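PDB 6VSU: arginase 1, mitochondrial from Arabidopsis thaliana, which hydrolyses L-arginine to urea and L-ornithine with two manganese ions per subunit, and also converts agmatine to putrescine. Local coordinates for residues S43-G48 and E129-L134; E32-L37 and D89-T94; R195-G200 and E233-G238; K242-S247 and L281-V286; R14-S19 and Q102-C107. All blocks are in the same frame, centred on the assembly; numbering follows the deposited sequence.

Contacts 1, 2, 3 and 4 all reach one parallel sheet, and contact 5 lies outside it, on the long helix 7-37 that also carries one side of contact 2. Contacts 1 and 2 touch, with centres about 10 Å apart: Ser43 OG meets Arg91 O at 2.8 Å. Contacts 1 and 4 are joined by a salt bridge, Arg132 NH1 to Asp284 OD1 at 2.7 Å. Contacts 3 and 4, centres about 9 Å apart, are probably joined by backbone hydrogen bonds, Leu235 O to Gln282 N and Leu237 N to Gln282 O. Ile246 of contact 4 has its side chain about 13 Å from a manganese ion. Contacts 2 and 5 lie away from the annotated sites. The centres of contacts 3 and 5 are about 36 Å apart.

Contact 1. Residues S43-G48 and E129-L134; sequences STSLLG and EPLRPL
Residues 43-48 and 131-134 pair as neighbouring parallel strands in the buried sheet of the subunit. Five backbone hydrogen bonds join the segments. The first runs from Ser43 N to Pro130 O, just before strand 131-136, and the last from Leu47 N to Leu134 O. The most linear is Leu134 N to Ser45 O, 3.0 Å and 165° at the hydrogen. Thr44 and Leu46 share a face with Leu134. Thr44 CG2 lies 3.5 Å from Leu134 CB and also touches CD1. With CG anti to its backbone N (chi1 -167°), Leu134 runs beside Leu46 in the same direction. This is the parallel sheet of the arginase alpha/beta fold, and helix 303-319 packs on this face. Ser43, Ser45 and Leu131 lie on the other face, toward helices 7-37 and 111-126. Leu131 forks over the two serines: CD2 is 4.1 Å from Ser43 CB, and CD1 is 4.0 Å from Ser45 OG. An alanine at Leu131 would remove both branches and is likely to leave a gap beside the serines and Val34. Ser43 OG is bonded to Arg91 O, and Ser45 OG to Thr94 OG1. A cis peptide bond precedes Pro130, whose CG approaches Ser43 OG.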
# COMPACT_ATOMS: atom_id res chain seq x y z
N SER E 43 -33.96 18.50 -10.35
CA SER E 43 -33.59 17.23 -9.67
C SER E 43 -32.36 16.69 -10.38
O SER E 43 -32.47 16.34 -11.54
CB SER E 43 -34.74 16.26 -9.73
OG SER E 43 -35.73 16.73 -8.88
N THR E 44 -31.24 16.70 -9.71
CA THR E 44 -29.98 16.08 -10.18
C THR E 44 -30.18 14.58 -10.44
O THR E 44 -30.73 13.84 -9.59
CB THR E 44 -28.89 16.26 -9.13
OG1 THR E 44 -28.78 17.63 -8.78
CG2 THR E 44 -27.58 15.75 -9.67
N SER E 45 -29.74 14.12 -11.60
CA SER E 45 -29.76 12.70 -11.97
C SER E 45 -28.38 12.35 -12.50
O SER E 45 -27.93 13.00 -13.42
CB SER E 45 -30.82 12.44 -12.95
OG SER E 45 -31.20 11.09 -12.89
N LEU E 46 -27.72 11.38 -11.85
CA LEU E 46 -26.37 10.92 -12.22
C LEU E 46 -26.43 10.15 -13.52
O LEU E 46 -27.39 9.40 -13.74
CB LEU E 46 -25.80 10.04 -11.12
CG LEU E 46 -25.78 10.63 -9.73
CD1 LEU E 46 -25.03 9.69 -8.78
CD2 LEU E 46 -25.11 11.99 -9.72
N LEU E 47 -25.46 10.36 -14.37
CA LEU E 47 -25.26 9.56 -15.59
C LEU E 47 -23.78 9.20 -15.67
O LEU E 47 -22.97 10.11 -15.68
CB LEU E 47 -25.69 10.37 -16.80
CG LEU E 47 -25.45 9.67 -18.13
CD1 LEU E 47 -26.33 8.45 -18.25
CD2 LEU E 47 -25.72 10.62 -19.28
N GLY E 48 -23.46 7.91 -15.63
CA GLY E 48 -22.08 7.44 -15.66
C GLY E 48 -21.64 7.29 -17.07
O GLY E 48 -22.47 6.84 -17.95
N GLU E 129 -38.47 15.76 -17.36
CA GLU E 129 -38.64 16.93 -16.46
C GLU E 129 -38.87 16.42 -15.04
O GLU E 129 -39.68 15.51 -14.88
CB GLU E 129 -39.87 17.71 -16.93
CG GLU E 129 -39.87 19.16 -16.50
CD GLU E 129 -39.05 20.08 -17.39
OE1 GLU E 129 -39.23 20.04 -18.62
OE2 GLU E 129 -38.22 20.83 -16.83
N PRO E 130 -38.27 17.00 -13.98
CA PRO E 130 -37.26 18.05 -14.09
C PRO E 130 -35.81 17.65 -13.85
O PRO E 130 -35.07 18.38 -13.14
CB PRO E 130 -37.70 18.95 -12.92
CG PRO E 130 -37.98 17.93 -11.85
CD PRO E 130 -38.59 16.74 -12.58
N LEU E 131 -35.40 16.53 -14.41
CA LEU E 131 -34.05 16.03 -14.19
C LEU E 131 -33.07 16.97 -14.90
O LEU E 131 -33.33 17.40 -16.03
CB LEU E 131 -33.91 14.60 -14.71
CG LEU E 131 -34.89 13.55 -14.19
CD1 LEU E 131 -34.51 12.20 -14.78
CD2 LEU E 131 -34.99 13.47 -12.69
N ARG E 132 -31.91 17.14 -14.27
CA ARG E 132 -30.74 17.83 -14.81
C ARG E 132 -29.54 16.91 -14.65
O ARG E 132 -29.34 16.30 -13.62
CB ARG E 132 -30.56 19.14 -14.06
CG ARG E 132 -31.77 20.06 -14.15
CD ARG E 132 -31.37 21.52 -13.90
NE ARG E 132 -32.48 22.44 -14.10
CZ ARG E 132 -32.38 23.75 -14.08
NH1 ARG E 132 -31.21 24.37 -13.93
NH2 ARG E 132 -33.48 24.46 -14.18
N PRO E 133 -28.69 16.74 -15.67
CA PRO E 133 -27.71 15.67 -15.66
C PRO E 133 -26.47 16.10 -14.88
O PRO E 133 -25.94 17.18 -15.12
CB PRO E 133 -27.36 15.48 -17.14
CG PRO E 133 -27.43 16.92 -17.64
CD PRO E 133 -28.65 17.49 -16.94
N LEU E 134 -25.96 15.19 -14.09
CA LEU E 134 -24.65 15.34 -13.44
C LEU E 134 -23.85 14.10 -13.85
O LEU E 134 -24.24 13.00 -13.48
CB LEU E 134 -24.87 15.42 -11.93
CG LEU E 134 -23.63 15.88 -11.14
CD1 LEU E 134 -23.97 16.02 -9.65
CD2 LEU E 134 -22.44 14.95 -11.38

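Contact 2. Residues E32-L37 and D89-T94; sequences ELVRLL and DPRVLT
The guanidinium of Arg91 has Asp89 CG at its edge, in plane, while Leu37 O approaches it obliquely, 3.6 Å from NH1. Arg91 grips the carboxylate side-on: NE bonds to OD1, which is tilted from the guanidinium plane, and NH2 bonds to Asp89 OD2 at 2.8 Å. Asp89 OD1 also accepts from Arg91 N, closing an Asx turn just before strand 93-98. OD1 thus takes two donors, NE on its syn lone pair and the backbone N from above the carboxylate plane. With the NH2 bond to OD2, these two bonds probably fix the rotation of the carboxylate and hold the arginine against the last turns of helix 7-37. NH1 has a further partner in Gly38 O, just past the end of the helix. The arginine chain bends at chi3 (-55°), and its CD packs 3.8 Å from Leu37 CB.

Beside this polar group, Pro90 fits between two leucines of the helix. Both cross its ring at about a right angle. Leu33 CD2 is 3.7 Å from Pro90 CG, and Leu37 CD1 is 3.6 Å from the same atom. Val34 is the buried residue on the helix side. It also packs on Ser43 and Leu131, and so joins helix and sheet. Its CG1 touches Arg91 CG obliquely. Val34 CG2 lies 4.2 Å from Thr94 CG2 and 3.6 Å from Pro90 O.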
# COMPACT_ATOMS: atom_id res chain seq x y z
N GLU E 32 -40.65 9.94 -13.32
CA GLU E 32 -41.98 9.64 -12.74
C GLU E 32 -41.89 9.66 -11.22
O GLU E 32 -42.74 10.31 -10.59
CB GLU E 32 -42.52 8.31 -13.26
CG GLU E 32 -42.83 8.37 -14.74
CD GLU E 32 -43.30 7.04 -15.28
OE1 GLU E 32 -43.81 7.03 -16.40
OE2 GLU E 32 -43.15 6.01 -14.54
N LEU E 33 -40.88 9.05 -10.64
CA LEU E 33 -40.73 9.14 -9.17
C LEU E 33 -40.63 10.60 -8.72
O LEU E 33 -41.36 11.02 -7.80
CB LEU E 33 -39.51 8.33 -8.77
CG LEU E 33 -39.10 8.37 -7.29
CD1 LEU E 33 -40.25 8.00 -6.36
CD2 LEU E 33 -37.94 7.38 -7.09
N VAL E 34 -39.75 11.37 -9.34
CA VAL E 34 -39.57 12.79 -8.93
C VAL E 34 -40.90 13.52 -9.04
O VAL E 34 -41.22 14.28 -8.12
CB VAL E 34 -38.48 13.49 -9.73
CG1 VAL E 34 -38.50 14.97 -9.43
CG2 VAL E 34 -37.12 12.88 -9.41
N ARG E 35 -41.61 13.33 -10.15
CA ARG E 35 -42.85 14.08 -10.42
C ARG E 35 -43.93 13.65 -9.43
O ARG E 35 -44.75 14.50 -9.07
CB ARG E 35 -43.31 13.91 -11.87
CG ARG E 35 -42.43 14.66 -12.87
CD ARG E 35 -42.99 14.69 -14.28
NE ARG E 35 -43.07 13.40 -14.93
CZ ARG E 35 -42.10 12.80 -15.61
NH1 ARG E 35 -40.90 13.33 -15.75
NH2 ARG E 35 -42.33 11.62 -16.15
N LEU E 36 -43.97 12.37 -9.06
CA LEU E 36 -45.04 11.87 -8.16
C LEU E 36 -44.83 12.46 -6.78
O LEU E 36 -45.81 12.77 -6.15
CB LEU E 36 -45.07 10.34 -8.17
CG LEU E 36 -45.97 9.69 -7.13
CD1 LEU E 36 -46.59 8.43 -7.64
CD2 LEU E 36 -45.17 9.37 -5.87
N LEU E 37 -43.58 12.69 -6.36
CA LEU E 37 -43.29 13.32 -5.06
C LEU E 37 -43.68 14.81 -5.10
O LEU E 37 -44.16 15.31 -4.07
CB LEU E 37 -41.82 13.09 -4.70
CG LEU E 37 -41.47 11.67 -4.28
CD1 LEU E 37 -39.98 11.50 -4.19
CD2 LEU E 37 -42.14 11.26 -2.97
N ASP E 89 -33.85 11.74 -0.78
CA ASP E 89 -34.98 12.37 -1.53
C ASP E 89 -34.68 12.35 -3.02
O ASP E 89 -33.71 12.94 -3.48
CB ASP E 89 -35.22 13.79 -1.04
CG ASP E 89 -36.50 14.44 -1.47
OD1 ASP E 89 -37.13 13.94 -2.45
OD2 ASP E 89 -36.83 15.49 -0.84
N PRO E 90 -35.42 11.57 -3.82
CA PRO E 90 -35.23 11.54 -5.28
C PRO E 90 -35.25 12.92 -5.94
O PRO E 90 -34.54 13.13 -6.95
CB PRO E 90 -36.41 10.72 -5.80
CG PRO E 90 -36.84 9.86 -4.61
CD PRO E 90 -36.49 10.66 -3.36
N ARG E 91 -36.00 13.85 -5.37
CA ARG E 91 -36.04 15.24 -5.88
C ARG E 91 -34.68 15.90 -5.69
O ARG E 91 -34.39 16.88 -6.44
CB ARG E 91 -37.09 16.07 -5.15
CG ARG E 91 -38.48 15.57 -5.48
CD ARG E 91 -39.57 16.15 -4.61
NE ARG E 91 -39.23 15.89 -3.21
CZ ARG E 91 -40.02 16.15 -2.20
NH1 ARG E 91 -41.24 16.60 -2.40
NH2 ARG E 91 -39.60 15.91 -0.98
N VAL E 92 -33.86 15.42 -4.76
CA VAL E 92 -32.46 15.91 -4.58
C VAL E 92 -31.49 15.11 -5.45
O VAL E 92 -30.62 15.72 -6.10
CB VAL E 92 -32.05 15.83 -3.11
CG1 VAL E 92 -30.58 16.19 -2.93
CG2 VAL E 92 -32.93 16.73 -2.26
N LEU E 93 -31.62 13.79 -5.47
CA LEU E 93 -30.69 12.93 -6.26
C LEU E 93 -31.41 11.67 -6.75
O LEU E 93 -32.07 10.98 -5.98
CB LEU E 93 -29.47 12.59 -5.40
CG LEU E 93 -28.37 11.82 -6.13
CD1 LEU E 93 -27.73 12.62 -7.27
CD2 LEU E 93 -27.27 11.38 -5.15
N THR E 94 -31.30 11.40 -8.04
CA THR E 94 -31.57 10.05 -8.60
C THR E 94 -30.36 9.66 -9.45
O THR E 94 -29.48 10.47 -9.61
CB THR E 94 -32.86 9.98 -9.43
OG1 THR E 94 -32.82 10.99 -10.43
CG2 THR E 94 -34.08 10.13 -8.57

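Contact 3. Residues R195-G200 and E233-G238; sequences RLLQVG and ENLKLG
Leu237 lays its CD2 over one face of the Arg195 guanidinium, 3.7 Å from NH2. The two side chains cross at about a right angle. Arg195 lies on strand 193-201 of the parallel alpha/beta sheet, and Leu237 on the connection that leads from helix 225-232 to strand 244-249. The connection therefore runs over the side chains on one face of the strand. A bend at chi3 (74°) turns the end of Arg195 toward this connection. Its NH1 makes a salt bridge with Glu218. Its NH2 donates to a water in the guanidinium plane, and the water donates in turn to Lys236 O. The direct separation of Arg195 NH2 and Lys236 O is 4.0 Å, so the water spans it.

The apolar part is formed by three buried leucines. Leu197 has its CG beside the backbone N (chi1 -84°) and divides its two methyls between the partners. CD2 meets Leu235 CD2 tip to tip at 3.8 Å. On the other branch, the side chains of Leu197 and Leu237 cross at a slant. Leu235 also rests on Leu281, which extends the apolar layer toward the next strand connection. Lys236 points its CB away from strand 193-201, and its chain curls back on its own segment. There NZ donates to Asn234 O at 3.1 Å. The CD2 of Leu237 serves both halves of the contact: besides lying over one face of the guanidinium, it is 3.9 Å from Leu197 CD1.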
# COMPACT_ATOMS: atom_id res chain seq x y z
N ARG E 195 -18.96 32.33 -21.71
CA ARG E 195 -17.73 32.40 -20.87
C ARG E 195 -17.27 30.98 -20.52
O ARG E 195 -18.16 30.12 -20.25
CB ARG E 195 -17.99 33.21 -19.62
CG ARG E 195 -18.33 34.66 -19.93
CD ARG E 195 -18.62 35.37 -18.64
NE ARG E 195 -17.42 35.65 -17.85
CZ ARG E 195 -17.42 36.13 -16.60
NH1 ARG E 195 -16.28 36.40 -15.98
NH2 ARG E 195 -18.58 36.42 -16.02
N LEU E 196 -15.96 30.75 -20.60
CA LEU E 196 -15.24 29.62 -20.01
C LEU E 196 -14.21 30.17 -19.02
O LEU E 196 -13.25 30.85 -19.45
CB LEU E 196 -14.56 28.81 -21.11
CG LEU E 196 -13.71 27.61 -20.66
CD1 LEU E 196 -14.51 26.62 -19.86
CD2 LEU E 196 -13.09 26.92 -21.88
N LEU E 197 -14.47 29.93 -17.74
CA LEU E 197 -13.55 30.22 -16.64
C LEU E 197 -12.88 28.90 -16.25
O LEU E 197 -13.61 27.94 -15.88
CB LEU E 197 -14.33 30.75 -15.45
CG LEU E 197 -14.65 32.22 -15.48
CD1 LEU E 197 -15.77 32.49 -16.47
CD2 LEU E 197 -15.00 32.76 -14.08
N GLN E 198 -11.55 28.87 -16.39
CA GLN E 198 -10.67 27.73 -16.06
C GLN E 198 -9.95 28.12 -14.78
O GLN E 198 -9.34 29.16 -14.76
CB GLN E 198 -9.73 27.48 -17.25
CG GLN E 198 -10.54 27.08 -18.48
CD GLN E 198 -9.63 26.53 -19.54
OE1 GLN E 198 -8.59 27.14 -19.86
NE2 GLN E 198 -10.02 25.40 -20.10
N VAL E 199 -10.16 27.34 -13.72
CA VAL E 199 -9.67 27.61 -12.35
C VAL E 199 -8.85 26.42 -11.86
O VAL E 199 -9.32 25.30 -11.96
CB VAL E 199 -10.85 27.91 -11.41
CG1 VAL E 199 -10.31 28.22 -10.02
CG2 VAL E 199 -11.68 29.05 -11.98
N GLY E 200 -7.71 26.73 -11.25
CA GLY E 200 -6.76 25.75 -10.70
C GLY E 200 -5.69 25.34 -11.66
O GLY E 200 -4.94 24.43 -11.32
N GLU E 233 -14.08 33.07 -5.05
CA GLU E 233 -15.03 32.68 -3.97
C GLU E 233 -16.26 33.58 -3.96
O GLU E 233 -16.98 33.52 -3.01
CB GLU E 233 -14.38 32.71 -2.58
CG GLU E 233 -13.37 31.55 -2.44
CD GLU E 233 -12.66 31.43 -1.10
OE1 GLU E 233 -12.89 32.31 -0.21
OE2 GLU E 233 -11.93 30.45 -0.95
N ASN E 234 -16.48 34.33 -5.02
CA ASN E 234 -17.69 35.17 -5.18
C ASN E 234 -18.08 35.24 -6.65
O ASN E 234 -18.45 36.31 -7.10
CB ASN E 234 -17.41 36.54 -4.62
CG ASN E 234 -18.34 36.85 -3.47
OD1 ASN E 234 -19.52 37.23 -3.74
ND2 ASN E 234 -17.84 36.65 -2.25
N LEU E 235 -17.99 34.13 -7.38
CA LEU E 235 -18.36 34.08 -8.83
C LEU E 235 -19.87 34.26 -9.03
O LEU E 235 -20.66 33.77 -8.21
CB LEU E 235 -17.88 32.77 -9.44
CG LEU E 235 -16.37 32.70 -9.57
CD1 LEU E 235 -15.90 31.34 -9.98
CD2 LEU E 235 -15.87 33.75 -10.55
N LYS E 236 -20.24 34.93 -10.12
CA LYS E 236 -21.60 35.04 -10.66
C LYS E 236 -21.53 34.68 -12.14
O LYS E 236 -20.81 35.40 -12.86
CB LYS E 236 -22.16 36.44 -10.46
CG LYS E 236 -22.18 36.87 -9.00
CD LYS E 236 -22.40 38.38 -8.70
CE LYS E 236 -21.51 38.93 -7.57
NZ LYS E 236 -20.03 38.83 -7.83
N LEU E 237 -22.25 33.63 -12.57
CA LEU E 237 -22.22 33.13 -13.97
C LEU E 237 -23.63 32.86 -14.50
O LEU E 237 -24.54 32.78 -13.72
CB LEU E 237 -21.34 31.87 -14.04
CG LEU E 237 -19.87 32.10 -13.69
CD1 LEU E 237 -19.14 30.78 -13.68
CD2 LEU E 237 -19.18 33.06 -14.66
N GLY E 238 -23.76 32.85 -15.83
CA GLY E 238 -24.97 32.45 -16.56
C GLY E 238 -26.03 33.53 -16.72
O GLY E 238 -26.92 33.27 -17.49
O HOH W 1 -19.25 37.79 -13.45

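Contact 4. Residues K242-S247 and L281-V286; sequences KGVYIS and LQADVV
Val244 O accepts the shortest backbone bond of the contact, from Val286 N at 2.8 Å and 166° at the hydrogen. The CA of Val285 makes a CA-H...O contact with the same oxygen, and Val286 CG2 presses on it at 3.4 Å. The return bond runs from Val244 N to Asp284 O, 2.9 Å. Together the two bonds set Val244 against Val285 in parallel register. Gly243, just before, comes close to the other chain. A CB there would collide with Val286 CG1 and Asp284 O. The backbone conformation would also press it against the preceding carbonyl oxygen, so only glycine fits comfortably.

Apolar side chains pack alongside the paired backbones. Val244 CG2 packs on Ala283 CB at 3.5 Å. Ile246 CD1 meets Leu281 CD2 tip to tip at 3.7 Å, and the Ile246 side chain crosses Val285 at about a right angle, touching CG2. Its CG1 is anti to the carbonyl carbon (chi1 -55°), which carries CD1 toward these two partners. Leu315 of helix 303-319 also touches Ile246. Asp284 OD1 forms salt bridges with Arg132 and Lys321. The contact joins the two strands of a beta-alpha-beta crossover, and helix 271-280 lies between them in the chain; strand 244-249 goes on to the manganese ligand Asp249.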
# COMPACT_ATOMS: atom_id res chain seq x y z
N LYS E 242 -28.47 30.37 -20.97
CA LYS E 242 -29.39 29.24 -20.59
C LYS E 242 -29.00 28.71 -19.22
O LYS E 242 -29.86 28.16 -18.49
CB LYS E 242 -29.35 28.16 -21.68
CG LYS E 242 -29.83 28.66 -23.03
CD LYS E 242 -31.21 29.26 -22.96
CE LYS E 242 -31.66 29.66 -24.35
NZ LYS E 242 -33.01 30.24 -24.30
N GLY E 243 -27.82 29.06 -18.76
CA GLY E 243 -27.42 28.71 -17.40
C GLY E 243 -25.96 28.39 -17.35
O GLY E 243 -25.23 28.94 -18.17
N VAL E 244 -25.55 27.63 -16.33
CA VAL E 244 -24.12 27.39 -16.05
C VAL E 244 -23.84 25.89 -16.04
O VAL E 244 -24.63 25.12 -15.43
CB VAL E 244 -23.74 28.04 -14.74
CG1 VAL E 244 -22.27 27.76 -14.48
CG2 VAL E 244 -24.09 29.52 -14.68
N TYR E 245 -22.72 25.52 -16.65
CA TYR E 245 -22.23 24.13 -16.64
C TYR E 245 -20.96 24.10 -15.80
O TYR E 245 -20.08 24.93 -16.07
CB TYR E 245 -22.04 23.59 -18.06
CG TYR E 245 -21.69 22.13 -18.10
CD1 TYR E 245 -20.37 21.71 -17.96
CD2 TYR E 245 -22.67 21.15 -18.22
CE1 TYR E 245 -20.03 20.37 -17.91
CE2 TYR E 245 -22.34 19.80 -18.22
CZ TYR E 245 -21.02 19.41 -18.05
OH TYR E 245 -20.64 18.09 -18.09
N ILE E 246 -20.83 23.16 -14.86
CA ILE E 246 -19.60 23.06 -14.05
C ILE E 246 -18.89 21.74 -14.39
O ILE E 246 -19.47 20.67 -14.16
CB ILE E 246 -19.95 23.16 -12.56
CG1 ILE E 246 -20.73 24.43 -12.26
CG2 ILE E 246 -18.67 23.06 -11.73
CD1 ILE E 246 -21.20 24.57 -10.81
N SER E 247 -17.65 21.82 -14.83
CA SER E 247 -16.82 20.61 -15.09
C SER E 247 -15.70 20.58 -14.06
O SER E 247 -14.86 21.51 -14.02
CB SER E 247 -16.28 20.59 -16.50
OG SER E 247 -15.42 19.48 -16.70
N LEU E 281 -20.79 30.32 -5.52
CA LEU E 281 -21.13 30.60 -6.92
C LEU E 281 -22.62 30.92 -7.03
O LEU E 281 -23.43 30.16 -6.55
CB LEU E 281 -20.74 29.42 -7.80
CG LEU E 281 -21.27 29.41 -9.23
CD1 LEU E 281 -20.67 30.58 -9.98
CD2 LEU E 281 -20.91 28.13 -9.95
N GLN E 282 -22.96 32.06 -7.61
CA GLN E 282 -24.36 32.33 -7.96
C GLN E 282 -24.52 31.85 -9.39
O GLN E 282 -23.82 32.37 -10.29
CB GLN E 282 -24.78 33.79 -7.82
CG GLN E 282 -24.62 34.36 -6.42
CD GLN E 282 -24.82 35.88 -6.40
OE1 GLN E 282 -25.71 36.47 -7.09
NE2 GLN E 282 -23.94 36.52 -5.64
N ALA E 283 -25.40 30.90 -9.60
CA ALA E 283 -25.57 30.23 -10.89
C ALA E 283 -26.87 29.44 -10.94
O ALA E 283 -27.20 28.84 -9.98
CB ALA E 283 -24.41 29.32 -11.17
N ASP E 284 -27.52 29.42 -12.09
CA ASP E 284 -28.56 28.44 -12.40
C ASP E 284 -27.84 27.29 -13.09
O ASP E 284 -27.56 27.40 -14.29
CB ASP E 284 -29.67 29.11 -13.20
CG ASP E 284 -30.69 28.13 -13.69
OD1 ASP E 284 -30.68 26.95 -13.21
OD2 ASP E 284 -31.50 28.58 -14.55
N VAL E 285 -27.49 26.27 -12.34
CA VAL E 285 -26.60 25.18 -12.85
C VAL E 285 -27.47 24.21 -13.61
O VAL E 285 -28.43 23.69 -13.05
CB VAL E 285 -25.82 24.50 -11.73
CG1 VAL E 285 -24.92 23.38 -12.27
CG2 VAL E 285 -24.98 25.51 -10.94
N VAL E 286 -27.16 24.00 -14.87
CA VAL E 286 -28.03 23.23 -15.80
C VAL E 286 -27.42 21.86 -15.97
O VAL E 286 -28.13 20.97 -16.34
CB VAL E 286 -28.21 23.90 -17.16
CG1 VAL E 286 -29.12 25.13 -17.01
CG2 VAL E 286 -26.89 24.24 -17.86

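Contact 5. Residues R14-S19 and Q102-C107; sequences RVIDAS and QEIRDC
Ile104 packs closely on Ser19, whereas its contacts with Val15 and Ile16 are looser. The OG of Ser19 lies 3.9 Å from Ile104 CG1 and 4.0 Å from CD1. Val15 CG1 stays 4.4 Å from Ile104 CG1, and Ile16 CG1 is likewise 4.4 Å from Ile104 CG2. Val15 also reaches Cys107 SG, 4.1 Å from its CG1. Helix 7-37 and helix 101-106 run nearly antiparallel here (168°), the axes of the short segments 10.0 Å apart. Val117 of helix 111-126 touches both isoleucines. On the more open side, Asp106 and Arg14 form salt bridges with Lys30 and Glu25 of a neighbouring subunit. Leu29 of the same subunit packs on Val15 and Cys107, so the contact borders a subunit interface of the hexamer.

Ser19 OG lies beside the backbone N (chi1 -61°), which turns it back toward Val15 O, and it donates there at 2.7 Å. That oxygen also accepts from Ser19 N, on the opposite face of its plane. A glycine in place of Ser19 would probably leave Val15 O with one donor fewer and open a gap beside Ile104. With its hydroxyl proton spent within the helix, Ser19 meets Ile104 by van der Waals packing, and the side chains of the two segments meet essentially without polar bonds.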
# COMPACT_ATOMS: atom_id res chain seq x y z
N ARG E 14 -27.85 -1.63 -33.88
CA ARG E 14 -28.74 -2.41 -32.98
C ARG E 14 -28.22 -2.30 -31.54
O ARG E 14 -29.04 -2.08 -30.64
CB ARG E 14 -28.88 -3.85 -33.49
CG ARG E 14 -29.61 -3.98 -34.82
CD ARG E 14 -29.87 -5.40 -35.28
NE ARG E 14 -30.87 -6.00 -34.41
CZ ARG E 14 -32.16 -6.06 -34.67
NH1 ARG E 14 -32.64 -5.60 -35.81
NH2 ARG E 14 -32.98 -6.61 -33.80
N VAL E 15 -26.90 -2.38 -31.33
CA VAL E 15 -26.33 -2.26 -29.96
C VAL E 15 -26.52 -0.81 -29.44
O VAL E 15 -26.90 -0.62 -28.24
CB VAL E 15 -24.87 -2.71 -29.97
CG1 VAL E 15 -24.19 -2.44 -28.65
CG2 VAL E 15 -24.76 -4.18 -30.33
N ILE E 16 -26.29 0.18 -30.30
CA ILE E 16 -26.45 1.59 -29.91
C ILE E 16 -27.90 1.83 -29.53
O ILE E 16 -28.13 2.48 -28.50
CB ILE E 16 -25.99 2.51 -31.05
CG1 ILE E 16 -24.47 2.48 -31.21
CG2 ILE E 16 -26.50 3.94 -30.82
CD1 ILE E 16 -23.99 3.22 -32.44
N ASP E 17 -28.84 1.35 -30.34
CA ASP E 17 -30.27 1.65 -30.09
C ASP E 17 -30.67 0.96 -28.79
O ASP E 17 -31.44 1.57 -27.99
CB ASP E 17 -31.14 1.35 -31.31
CG ASP E 17 -30.91 2.24 -32.54
OD1 ASP E 17 -30.20 3.31 -32.44
OD2 ASP E 17 -31.48 1.90 -33.63
N ALA E 18 -30.21 -0.27 -28.56
CA ALA E 18 -30.58 -1.03 -27.36
C ALA E 18 -30.02 -0.30 -26.15
O ALA E 18 -30.71 -0.25 -25.15
CB ALA E 18 -30.05 -2.43 -27.39
N SER E 19 -28.84 0.30 -26.28
CA SER E 19 -28.15 1.03 -25.19
C SER E 19 -28.95 2.29 -24.83
O SER E 19 -29.07 2.58 -23.61
CB SER E 19 -26.75 1.38 -25.57
OG SER E 19 -25.97 0.21 -25.83
N GLN E 102 -18.12 0.41 -22.91
CA GLN E 102 -17.11 -0.60 -23.29
C GLN E 102 -17.71 -1.52 -24.34
O GLN E 102 -16.97 -1.97 -25.20
CB GLN E 102 -16.50 -1.31 -22.08
CG GLN E 102 -15.72 -0.38 -21.17
CD GLN E 102 -14.74 0.46 -21.96
OE1 GLN E 102 -14.01 -0.07 -22.79
NE2 GLN E 102 -14.72 1.75 -21.69
N GLU E 103 -18.98 -1.89 -24.14
CA GLU E 103 -19.73 -2.81 -25.04
C GLU E 103 -19.91 -2.16 -26.42
O GLU E 103 -19.75 -2.86 -27.42
CB GLU E 103 -21.05 -3.21 -24.38
CG GLU E 103 -20.87 -4.09 -23.16
CD GLU E 103 -20.64 -3.41 -21.81
OE1 GLU E 103 -20.57 -2.17 -21.77
OE2 GLU E 103 -20.53 -4.13 -20.82
N ILE E 104 -20.21 -0.86 -26.45
CA ILE E 104 -20.33 -0.12 -27.74
C ILE E 104 -18.96 -0.09 -28.45
O ILE E 104 -18.88 -0.48 -29.65
CB ILE E 104 -20.89 1.27 -27.51
CG1 ILE E 104 -22.33 1.19 -26.98
CG2 ILE E 104 -20.77 2.08 -28.80
CD1 ILE E 104 -22.85 2.53 -26.55
N ARG E 105 -17.89 0.19 -27.71
CA ARG E 105 -16.53 0.18 -28.31
C ARG E 105 -16.23 -1.22 -28.81
O ARG E 105 -15.65 -1.36 -29.90
CB ARG E 105 -15.45 0.52 -27.29
CG ARG E 105 -15.51 1.91 -26.68
CD ARG E 105 -14.30 2.12 -25.77
NE ARG E 105 -12.97 1.98 -26.44
CZ ARG E 105 -11.87 1.50 -25.86
NH1 ARG E 105 -11.92 1.05 -24.61
NH2 ARG E 105 -10.72 1.50 -26.52
N ASP E 106 -16.60 -2.22 -28.02
CA ASP E 106 -16.25 -3.65 -28.27
C ASP E 106 -16.91 -4.15 -29.56
O ASP E 106 -16.37 -5.14 -30.12
CB ASP E 106 -16.56 -4.58 -27.08
CG ASP E 106 -15.79 -5.89 -27.17
OD1 ASP E 106 -14.56 -5.84 -26.96
OD2 ASP E 106 -16.41 -6.96 -27.47
N CYS E 107 -17.99 -3.54 -30.05
CA CYS E 107 -18.55 -3.96 -31.35
C CYS E 107 -18.05 -3.07 -32.51
O CYS E 107 -18.58 -3.20 -33.61
CB CYS E 107 -20.07 -4.08 -31.30
SG CYS E 107 -20.92 -2.50 -31.18